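Local atomic coordinates of uronate isomerase (Caulobacter crescentus, PDB entry 2Q01), a protein that catalyses the reversible isomerisation of D-glucuronate to D-fructuronate and of D-galacturonate to D-tagaturonate in the interconversion of pentoses and glucuronate. Residues N52-D57 and A153-A158; R71-Q76 and Y108-T113; T256-D261 and F287-L292. All coordinates share one frame; numbering follows the deposited sequence.

Contact 1 (N52-D57 and A153-A158); sequences NAPFQD and AFRPRA
The guanidinium of Arg155 takes Pro54 on one face, where CG sits 3.6 Å above the plane and toward the rim, and receives the carbonyl oxygen of Asn52 at its edge. Of its two donors to this oxygen, NE makes the firmer bond, at 2.9 Å to Asn52 O, nearly along the C=O axis and with the oxygen tilted slightly from the guanidinium plane; that from NH2 is weak. Bends at chi2 and chi3 fold the arginine back so that it lies alongside Pro54. The ring of Phe55 has Phe154 O at its edge, and its CE2 touches Pro156 CG at 3.9 Å; a water bridges Phe55 N and Phe154 O. Over one face of the Arg157 guanidinium lies Asn52 CB, the amide and guanidinium planes being only 15° apart; Arg157 NE itself donates to Phe49 O. Asn52 brings OD1 to the backbone N of Arg157 at 2.9 Å, in a nearly straight bond (171°), by turning its CG away from its own backbone N (chi1 -154°), so a side-chain acceptor meets an N-H in the first turn of helix 156-162. An alanine at Arg155 is likely to deprive Asn52 O of both guanidinium donors and to uncover one side of the Pro54 ring. Arg155 is the N-cap residue of helix 156-162, and Asn52, with positive phi, directly follows helix 47-51. The contact thus joins the end of one helix and the loop behind it to the start of another, at the surface, with Phe55 also resting on Trp48 and on Leu149 of helix 138-149.

Contact 2 (R71-Q76 and Y108-T113); sequences RMLYSQ and YLFRGT. With K (potassium ion), chain D.
Leu109, in a 3-10 segment that runs into Phe110, packs against two residues of segment 71-76. Its CG meets the terminal methyl of Met72 (CE to CG 3.5 Å), while its CD2 branch lies 3.7 Å from Gln76 CG. The methionine chain is bent at chi2 (-62°) and again at chi3, which turns CE back over the leucine; the amide end of Gln76 is engaged by Asn411 of the second subunit. Next comes Phe110, whose side chain runs antiparallel to that of Met72 and alongside it, CE2 3.7 Å from Met72 CB. At the ring's edge, near its plane, Leu73 CD1 approaches CZ to 3.8 Å, the two side chains crossing at about a right angle. The join is apolar and buried, setting the C-terminal part of helix 67-74 against the loop between helices 96-105 and 114-126. Segment 71-76 also serves the subunit interface: Ser75 O binds a potassium ion at 3.0 Å, together with a water, the carbonyl oxygens of Ala375, Tyr378 and Leu381 and OD1 of Asn411, all of the second subunit, and Ser75 OG donates to Met72 O. From Phe110 to Thr113 the chain makes a type II beta turn, with Gly112 at its positive-phi position. Thr113 closes it by gripping Phe110 O twice from the same face of the carbonyl plane, through its backbone N and through OG1 at 2.7 Å.

Contact 3 (T256-D261 and F287-L292); sequences TAATAD and FRAQML
Leu292 overlaps the backbone of Ala258 and the methyl of Thr259 with one branch: CD1 lies 3.4 Å from Ala258 O and 3.8 Å from Thr259 CG2, the leucine and threonine crossing at about a right angle. Thr259 directs CG2 to the helix because OG1 stands between the backbone N and carbonyl carbon (chi1 65°), where it bonds to Ala341 O and Leu345 N. One turn back, the small Ala289 lets the extended chain come down onto the helix backbone, the CA atoms of Thr259 and Ala289 being 4.0 Å apart. Two CA-H...O contacts follow, Ala289 CA to Ala258 O at 3.2 Å and Thr259 CA to Ala289 O at 3.4 Å. Ala289 O also accepts a weak bond from Ala260 N, and the CB of Ala289 touches the methyls of both Ala258 and Ala260. Gln290, bent at chi2 (56°), places its amide beside Ala260: OE1 accepts from Leu262 N and NE2 donates to Glu294, so the amide is fixed through both its oxygen and its nitrogen. A water hydrogen-bonded to Asp261 OD1 also accepts a weak bond from Gln290 NE2, and Asp261 pairs with Arg348. Segment 256-261 follows strand 249-252 and lies across helix 281-302; this helix and helix 264-276 connect that strand to its parallel neighbour 305-308, a two-helix beta-alpha-beta crossover consistent with the TIM-barrel fold of the metallo-dependent hydrolases.

How the contacts relate
From the N terminus, the chain leaves helix 47-51 at contact 1, runs through helix 67-74, and closes contact 2 when the loop after helix 96-105 returns to it. Contact 1 closes later, at the start of helix 156-162, so the smaller loop of contact 2 lies wholly within the larger one. Their centres are about 28 Å apart, and both tie together helical parts before strand 165-169. Contact 3 follows in series, folding the loop after strand 249-252 onto helix 281-302. It lies across the chain's centre from contact 1, their centres about 41 Å apart. Contact 2 alone of the three adjoins the second subunit.

Contact 1 (N52-D57 and A153-A158)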
loop_
_atom_site.group_PDB
_atom_site.type_symbol
_atom_site.label_atom_id
_atom_site.label_comp_id
_atom_site.label_asym_id
_atom_site.label_seq_id
_atom_site.Cartn_x
_atom_site.Cartn_y
_atom_site.Cartn_z
ATOM N N ASN B 52 3.443 25.866 36.729
ATOM C CA ASN B 52 2.216 25.210 37.212
ATOM C C ASN B 52 0.979 26.116 37.235
ATOM O O ASN B 52 0.140 26.035 38.133
ATOM C CB ASN B 52 2.433 24.490 38.551
ATOM C CG ASN B 52 1.469 23.331 38.754
ATOM O OD1 ASN B 52 1.066 22.663 37.803
ATOM N ND2 ASN B 52 1.103 23.086 40.002
ATOM N N ALA B 53 0.882 26.977 36.227
ATOM C CA ALA B 53 -0.259 27.861 36.057
ATOM C C ALA B 53 -1.420 27.070 35.459
ATOM O O ALA B 53 -1.192 26.189 34.632
ATOM C CB ALA B 53 0.119 29.025 35.154
ATOM N N PRO B 54 -2.665 27.374 35.874
ATOM C CA PRO B 54 -3.819 26.668 35.311
ATOM C C PRO B 54 -4.098 27.042 33.857
ATOM O O PRO B 54 -3.762 28.144 33.423
ATOM C CB PRO B 54 -4.988 27.141 36.187
ATOM C CG PRO B 54 -4.373 27.821 37.362
ATOM C CD PRO B 54 -3.077 28.365 36.883
ATOM N N PHE B 55 -4.702 26.117 33.116
ATOM C CA PHE B 55 -5.245 26.413 31.792
ATOM C C PHE B 55 -6.523 27.244 31.951
ATOM O O PHE B 55 -7.143 27.244 33.024
ATOM C CB PHE B 55 -5.525 25.120 31.018
ATOM C CG PHE B 55 -4.337 24.193 30.921
ATOM C CD1 PHE B 55 -3.328 24.421 29.987
ATOM C CD2 PHE B 55 -4.234 23.083 31.760
ATOM C CE1 PHE B 55 -2.228 23.560 29.891
ATOM C CE2 PHE B 55 -3.136 22.216 31.674
ATOM C CZ PHE B 55 -2.135 22.456 30.737
ATOM N N GLN B 56 -6.921 27.954 30.899
ATOM C CA GLN B 56 -8.024 28.910 31.031
ATOM C C GLN B 56 -9.378 28.484 30.444
ATOM O O GLN B 56 -10.398 28.571 31.129
ATOM C CB GLN B 56 -7.614 30.308 30.538
ATOM C CG GLN B 56 -6.822 30.334 29.239
ATOM C CD GLN B 56 -6.609 31.744 28.717
ATOM O OE1 GLN B 56 -5.498 32.272 28.760
ATOM N NE2 GLN B 56 -7.678 32.362 28.226
ATOM N N ASP B 57 -9.385 28.018 29.196
ATOM C CA ASP B 57 -10.626 27.730 28.470
ATOM C C ASP B 57 -10.695 26.293 27.983
ATOM O O ASP B 57 -9.679 25.608 27.895
ATOM C CB ASP B 57 -10.756 28.645 27.241
ATOM C CG ASP B 57 -10.966 30.102 27.601
ATOM O OD1 ASP B 57 -11.531 30.391 28.679
ATOM O OD2 ASP B 57 -10.574 30.965 26.784
ATOM N N ALA B 153 -7.049 20.170 41.041
ATOM C CA ALA B 153 -6.894 18.825 40.484
ATOM C C ALA B 153 -6.560 18.835 38.992
ATOM O O ALA B 153 -6.192 17.804 38.420
ATOM C CB ALA B 153 -8.151 17.997 40.748
ATOM N N PHE B 154 -6.693 20.007 38.374
ATOM C CA PHE B 154 -6.419 20.183 36.952
ATOM C C PHE B 154 -5.233 21.126 36.693
ATOM O O PHE B 154 -5.088 21.674 35.602
ATOM C CB PHE B 154 -7.680 20.643 36.216
ATOM C CG PHE B 154 -8.700 19.550 36.018
ATOM C CD1 PHE B 154 -9.582 19.196 37.042
ATOM C CD2 PHE B 154 -8.787 18.879 34.803
ATOM C CE1 PHE B 154 -10.529 18.187 36.857
ATOM C CE2 PHE B 154 -9.725 17.864 34.612
ATOM C CZ PHE B 154 -10.603 17.522 35.637
ATOM N N ARG B 155 -4.396 21.309 37.708
ATOM C CA ARG B 155 -3.107 21.958 37.542
ATOM C C ARG B 155 -2.225 20.975 36.782
ATOM O O ARG B 155 -2.329 19.766 37.008
ATOM C CB ARG B 155 -2.477 22.286 38.904
ATOM C CG ARG B 155 -3.299 23.206 39.790
ATOM C CD ARG B 155 -3.461 24.587 39.175
ATOM N NE ARG B 155 -2.362 25.477 39.539
ATOM C CZ ARG B 155 -2.469 26.483 40.401
ATOM N NH1 ARG B 155 -3.630 26.739 40.987
ATOM N NH2 ARG B 155 -1.415 27.237 40.675
ATOM N N PRO B 156 -1.390 21.478 35.851
ATOM C CA PRO B 156 -0.476 20.652 35.044
ATOM C C PRO B 156 0.285 19.560 35.803
ATOM O O PRO B 156 0.293 18.408 35.357
ATOM C CB PRO B 156 0.489 21.681 34.459
ATOM C CG PRO B 156 -0.354 22.903 34.307
ATOM C CD PRO B 156 -1.315 22.904 35.466
ATOM N N ARG B 157 0.895 19.917 36.932
ATOM C CA ARG B 157 1.626 18.959 37.770
ATOM C C ARG B 157 0.705 17.914 38.401
ATOM O O ARG B 157 1.062 16.737 38.489
ATOM C CB ARG B 157 2.389 19.681 38.879
ATOM C CG ARG B 157 3.608 20.455 38.419
ATOM C CD ARG B 157 4.336 21.067 39.612
ATOM N NE ARG B 157 5.503 21.830 39.191
ATOM C CZ ARG B 157 6.258 22.564 40.000
ATOM N NH1 ARG B 157 5.976 22.647 41.293
ATOM N NH2 ARG B 157 7.304 23.216 39.513
ATOM N N ALA B 158 -0.473 18.355 38.837
ATOM C CA ALA B 158 -1.464 17.475 39.455
ATOM C C ALA B 158 -2.027 16.471 38.454
ATOM O O ALA B 158 -2.289 15.320 38.805
ATOM C CB ALA B 158 -2.583 18.294 40.072
HETATM O O HOH W 1 -6.095 23.925 34.599
#

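Contact 2 (R71-Q76 and Y108-T113)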
loop_
_atom_site.group_PDB
_atom_site.type_symbol
_atom_site.label_atom_id
_atom_site.label_comp_id
_atom_site.label_asym_id
_atom_site.label_seq_id
_atom_site.Cartn_x
_atom_site.Cartn_y
_atom_site.Cartn_z
ATOM N N ARG B 71 -8.177 21.512 11.314
ATOM C CA ARG B 71 -8.081 21.017 9.945
ATOM C C ARG B 71 -9.455 20.643 9.396
ATOM O O ARG B 71 -9.932 21.238 8.428
ATOM C CB ARG B 71 -7.141 19.810 9.876
ATOM C CG ARG B 71 -5.712 20.159 9.496
ATOM C CD ARG B 71 -4.836 18.917 9.447
ATOM N NE ARG B 71 -5.376 17.901 8.550
ATOM C CZ ARG B 71 -4.966 17.714 7.299
ATOM N NH1 ARG B 71 -5.516 16.765 6.553
ATOM N NH2 ARG B 71 -4.006 18.477 6.793
ATOM N N MET B 72 -10.084 19.654 10.020
ATOM C CA MET B 72 -11.405 19.180 9.601
ATOM C C MET B 72 -12.398 20.314 9.445
ATOM O O MET B 72 -13.142 20.361 8.470
ATOM C CB MET B 72 -12.000 18.183 10.605
ATOM C CG MET B 72 -11.831 16.703 10.291
ATOM S SD MET B 72 -12.567 16.023 8.789
ATOM C CE MET B 72 -13.968 17.070 8.489
ATOM N N LEU B 73 -12.421 21.215 10.422
ATOM C CA LEU B 73 -13.342 22.334 10.376
ATOM C C LEU B 73 -12.985 23.277 9.231
ATOM O O LEU B 73 -13.856 23.610 8.429
ATOM C CB LEU B 73 -13.440 23.042 11.732
ATOM C CG LEU B 73 -14.437 22.385 12.701
ATOM C CD1 LEU B 73 -13.742 21.460 13.669
ATOM C CD2 LEU B 73 -15.199 23.431 13.476
ATOM N N TYR B 74 -11.702 23.640 9.112
ATOM C CA TYR B 74 -11.222 24.465 7.990
ATOM C C TYR B 74 -11.517 23.813 6.648
ATOM O O TYR B 74 -11.824 24.489 5.664
ATOM C CB TYR B 74 -9.724 24.745 8.097
ATOM C CG TYR B 74 -9.192 25.672 7.027
ATOM C CD1 TYR B 74 -9.508 27.027 7.033
ATOM C CD2 TYR B 74 -8.367 25.196 6.014
ATOM C CE1 TYR B 74 -9.017 27.883 6.061
ATOM C CE2 TYR B 74 -7.870 26.046 5.037
ATOM C CZ TYR B 74 -8.197 27.387 5.068
ATOM O OH TYR B 74 -7.711 28.236 4.104
ATOM N N SER B 75 -11.442 22.489 6.637
ATOM C CA SER B 75 -11.745 21.691 5.465
ATOM C C SER B 75 -13.209 21.751 5.052
ATOM O O SER B 75 -13.546 21.356 3.932
ATOM C CB SER B 75 -11.327 20.235 5.692
ATOM O OG SER B 75 -12.391 19.450 6.209
ATOM N N GLN B 76 -14.074 22.222 5.944
ATOM C CA GLN B 76 -15.508 22.205 5.694
ATOM C C GLN B 76 -16.126 23.604 5.614
ATOM O O GLN B 76 -17.350 23.749 5.576
ATOM C CB GLN B 76 -16.209 21.333 6.737
ATOM C CG GLN B 76 -16.034 19.836 6.496
ATOM C CD GLN B 76 -17.044 19.272 5.504
ATOM O OE1 GLN B 76 -18.218 19.656 5.499
ATOM N NE2 GLN B 76 -16.595 18.350 4.668
ATOM N N TYR B 108 -19.785 16.327 14.736
ATOM C CA TYR B 108 -20.201 15.188 13.895
ATOM C C TYR B 108 -19.202 14.838 12.775
ATOM O O TYR B 108 -19.157 13.704 12.304
ATOM C CB TYR B 108 -21.597 15.447 13.300
ATOM C CG TYR B 108 -21.635 16.500 12.209
ATOM C CD1 TYR B 108 -21.684 17.856 12.526
ATOM C CD2 TYR B 108 -21.623 16.142 10.859
ATOM C CE1 TYR B 108 -21.713 18.825 11.535
ATOM C CE2 TYR B 108 -21.655 17.109 9.859
ATOM C CZ TYR B 108 -21.694 18.448 10.208
ATOM O OH TYR B 108 -21.725 19.423 9.240
ATOM N N LEU B 109 -18.406 15.820 12.363
ATOM C CA LEU B 109 -17.426 15.615 11.301
ATOM C C LEU B 109 -16.427 14.520 11.665
ATOM O O LEU B 109 -15.922 13.812 10.794
ATOM C CB LEU B 109 -16.688 16.920 10.995
ATOM C CG LEU B 109 -17.171 17.701 9.772
ATOM C CD1 LEU B 109 -18.631 17.389 9.478
ATOM C CD2 LEU B 109 -16.967 19.195 9.975
ATOM N N PHE B 110 -16.149 14.389 12.958
ATOM C CA PHE B 110 -15.120 13.472 13.446
ATOM C C PHE B 110 -15.563 12.008 13.596
ATOM O O PHE B 110 -14.825 11.189 14.138
ATOM C CB PHE B 110 -14.527 14.014 14.748
ATOM C CG PHE B 110 -13.893 15.370 14.596
ATOM C CD1 PHE B 110 -14.596 16.525 14.926
ATOM C CD2 PHE B 110 -12.596 15.493 14.109
ATOM C CE1 PHE B 110 -14.013 17.782 14.780
ATOM C CE2 PHE B 110 -12.005 16.744 13.960
ATOM C CZ PHE B 110 -12.712 17.889 14.296
ATOM N N ARG B 111 -16.758 11.686 13.106
ATOM C CA ARG B 111 -17.252 10.308 13.075
ATOM C C ARG B 111 -16.309 9.414 12.271
ATOM O O ARG B 111 -16.080 9.646 11.080
ATOM C CB ARG B 111 -18.667 10.251 12.474
ATOM C CG ARG B 111 -19.758 10.668 13.435
ATOM C CD ARG B 111 -21.077 10.913 12.726
ATOM N NE ARG B 111 -22.036 11.603 13.592
ATOM C CZ ARG B 111 -23.296 11.878 13.260
ATOM N NH1 ARG B 111 -24.081 12.506 14.123
ATOM N NH2 ARG B 111 -23.779 11.528 12.074
ATOM N N GLY B 112 -15.737 8.417 12.937
ATOM C CA GLY B 112 -14.873 7.453 12.265
ATOM C C GLY B 112 -13.394 7.769 12.345
ATOM O O GLY B 112 -12.552 6.979 11.892
ATOM N N THR B 113 -13.085 8.924 12.923
ATOM C CA THR B 113 -11.714 9.406 13.033
ATOM C C THR B 113 -11.183 9.042 14.413
ATOM O O THR B 113 -11.975 8.823 15.327
ATOM C CB THR B 113 -11.637 10.942 12.822
ATOM O OG1 THR B 113 -12.209 11.620 13.946
ATOM C CG2 THR B 113 -12.347 11.359 11.537
HETATM K K K D . -12.673 19.332 1.911
HETATM O O HOH W 2 -15.072 20.238 1.331
#

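Contact 3 (T256-D261 and F287-L292)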
loop_
_atom_site.group_PDB
_atom_site.type_symbol
_atom_site.label_atom_id
_atom_site.label_comp_id
_atom_site.label_asym_id
_atom_site.label_seq_id
_atom_site.Cartn_x
_atom_site.Cartn_y
_atom_site.Cartn_z
ATOM N N THR B 256 13.568 14.793 3.373
ATOM C CA THR B 256 13.933 13.470 2.889
ATOM C C THR B 256 14.684 12.701 3.963
ATOM O O THR B 256 15.067 13.264 4.995
ATOM C CB THR B 256 14.841 13.555 1.648
ATOM O OG1 THR B 256 16.023 14.297 1.973
ATOM C CG2 THR B 256 14.120 14.210 0.472
ATOM N N ALA B 257 14.900 11.412 3.711
ATOM C CA ALA B 257 15.697 10.573 4.602
ATOM C C ALA B 257 17.168 10.541 4.174
ATOM O O ALA B 257 17.953 9.751 4.702
ATOM C CB ALA B 257 15.119 9.162 4.652
ATOM N N ALA B 258 17.525 11.411 3.228
ATOM C CA ALA B 258 18.842 11.414 2.591
ATOM C C ALA B 258 19.960 11.626 3.589
ATOM O O ALA B 258 19.852 12.481 4.469
ATOM C CB ALA B 258 18.899 12.472 1.507
ATOM N N THR B 259 21.001 10.803 3.472
ATOM C CA THR B 259 22.238 10.956 4.247
ATOM C C THR B 259 23.421 11.084 3.282
ATOM O O THR B 259 23.311 10.717 2.111
ATOM C CB THR B 259 22.482 9.768 5.210
ATOM O OG1 THR B 259 22.688 8.565 4.461
ATOM C CG2 THR B 259 21.307 9.567 6.161
ATOM N N ALA B 260 24.545 11.603 3.766
ATOM C CA ALA B 260 25.755 11.726 2.940
ATOM C C ALA B 260 27.015 11.417 3.745
ATOM O O ALA B 260 26.994 11.450 4.967
ATOM C CB ALA B 260 25.844 13.116 2.329
ATOM N N ASP B 261 28.110 11.116 3.059
ATOM C CA ASP B 261 29.373 10.860 3.737
ATOM C C ASP B 261 30.487 11.637 3.043
ATOM O O ASP B 261 31.337 11.065 2.358
ATOM C CB ASP B 261 29.670 9.354 3.780
ATOM C CG ASP B 261 30.739 8.983 4.807
ATOM O OD1 ASP B 261 31.071 9.809 5.690
ATOM O OD2 ASP B 261 31.246 7.844 4.734
ATOM N N PHE B 287 23.432 19.389 2.556
ATOM C CA PHE B 287 23.859 19.759 3.901
ATOM C C PHE B 287 23.009 19.078 4.960
ATOM O O PHE B 287 23.551 18.562 5.928
ATOM C CB PHE B 287 23.862 21.274 4.093
ATOM C CG PHE B 287 24.449 21.722 5.409
ATOM C CD1 PHE B 287 25.821 21.618 5.650
ATOM C CD2 PHE B 287 23.630 22.259 6.403
ATOM C CE1 PHE B 287 26.364 22.039 6.864
ATOM C CE2 PHE B 287 24.158 22.679 7.615
ATOM C CZ PHE B 287 25.530 22.574 7.849
ATOM N N ARG B 288 21.691 19.056 4.758
ATOM C CA ARG B 288 20.773 18.311 5.631
ATOM C C ARG B 288 21.104 16.812 5.675
ATOM O O ARG B 288 21.062 16.193 6.737
ATOM C CB ARG B 288 19.331 18.518 5.184
ATOM C CG ARG B 288 18.770 19.886 5.517
ATOM C CD ARG B 288 17.275 19.951 5.258
ATOM N NE ARG B 288 16.909 19.432 3.941
ATOM C CZ ARG B 288 16.615 20.181 2.880
ATOM N NH1 ARG B 288 16.284 19.601 1.731
ATOM N NH2 ARG B 288 16.639 21.502 2.957
ATOM N N ALA B 289 21.445 16.253 4.516
ATOM C CA ALA B 289 21.974 14.899 4.400
ATOM C C ALA B 289 23.300 14.698 5.143
ATOM O O ALA B 289 23.460 13.722 5.870
ATOM C CB ALA B 289 22.128 14.518 2.925
ATOM N N GLN B 290 24.247 15.616 4.954
ATOM C CA GLN B 290 25.553 15.516 5.611
ATOM C C GLN B 290 25.436 15.656 7.121
ATOM O O GLN B 290 26.121 14.963 7.867
ATOM C CB GLN B 290 26.541 16.551 5.052
ATOM C CG GLN B 290 27.913 16.569 5.751
ATOM C CD GLN B 290 28.603 15.214 5.738
ATOM O OE1 GLN B 290 28.546 14.481 4.748
ATOM N NE2 GLN B 290 29.264 14.877 6.839
ATOM N N MET B 291 24.540 16.537 7.560
ATOM C CA MET B 291 24.294 16.745 8.984
ATOM C C MET B 291 23.634 15.565 9.693
ATOM O O MET B 291 23.830 15.393 10.890
ATOM C CB MET B 291 23.494 18.026 9.221
ATOM C CG MET B 291 24.295 19.311 9.007
ATOM S SD MET B 291 25.910 19.359 9.828
ATOM C CE MET B 291 25.396 19.402 11.531
ATOM N N LEU B 292 22.863 14.756 8.965
ATOM C CA LEU B 292 22.319 13.517 9.526
ATOM C C LEU B 292 23.445 12.590 9.948
ATOM O O LEU B 292 23.416 12.034 11.045
ATOM C CB LEU B 292 21.379 12.807 8.543
ATOM C CG LEU B 292 19.894 13.192 8.583
ATOM C CD1 LEU B 292 19.052 12.190 7.800
ATOM C CD2 LEU B 292 19.370 13.313 10.018
HETATM O O HOH W 3 31.187 12.145 7.011
#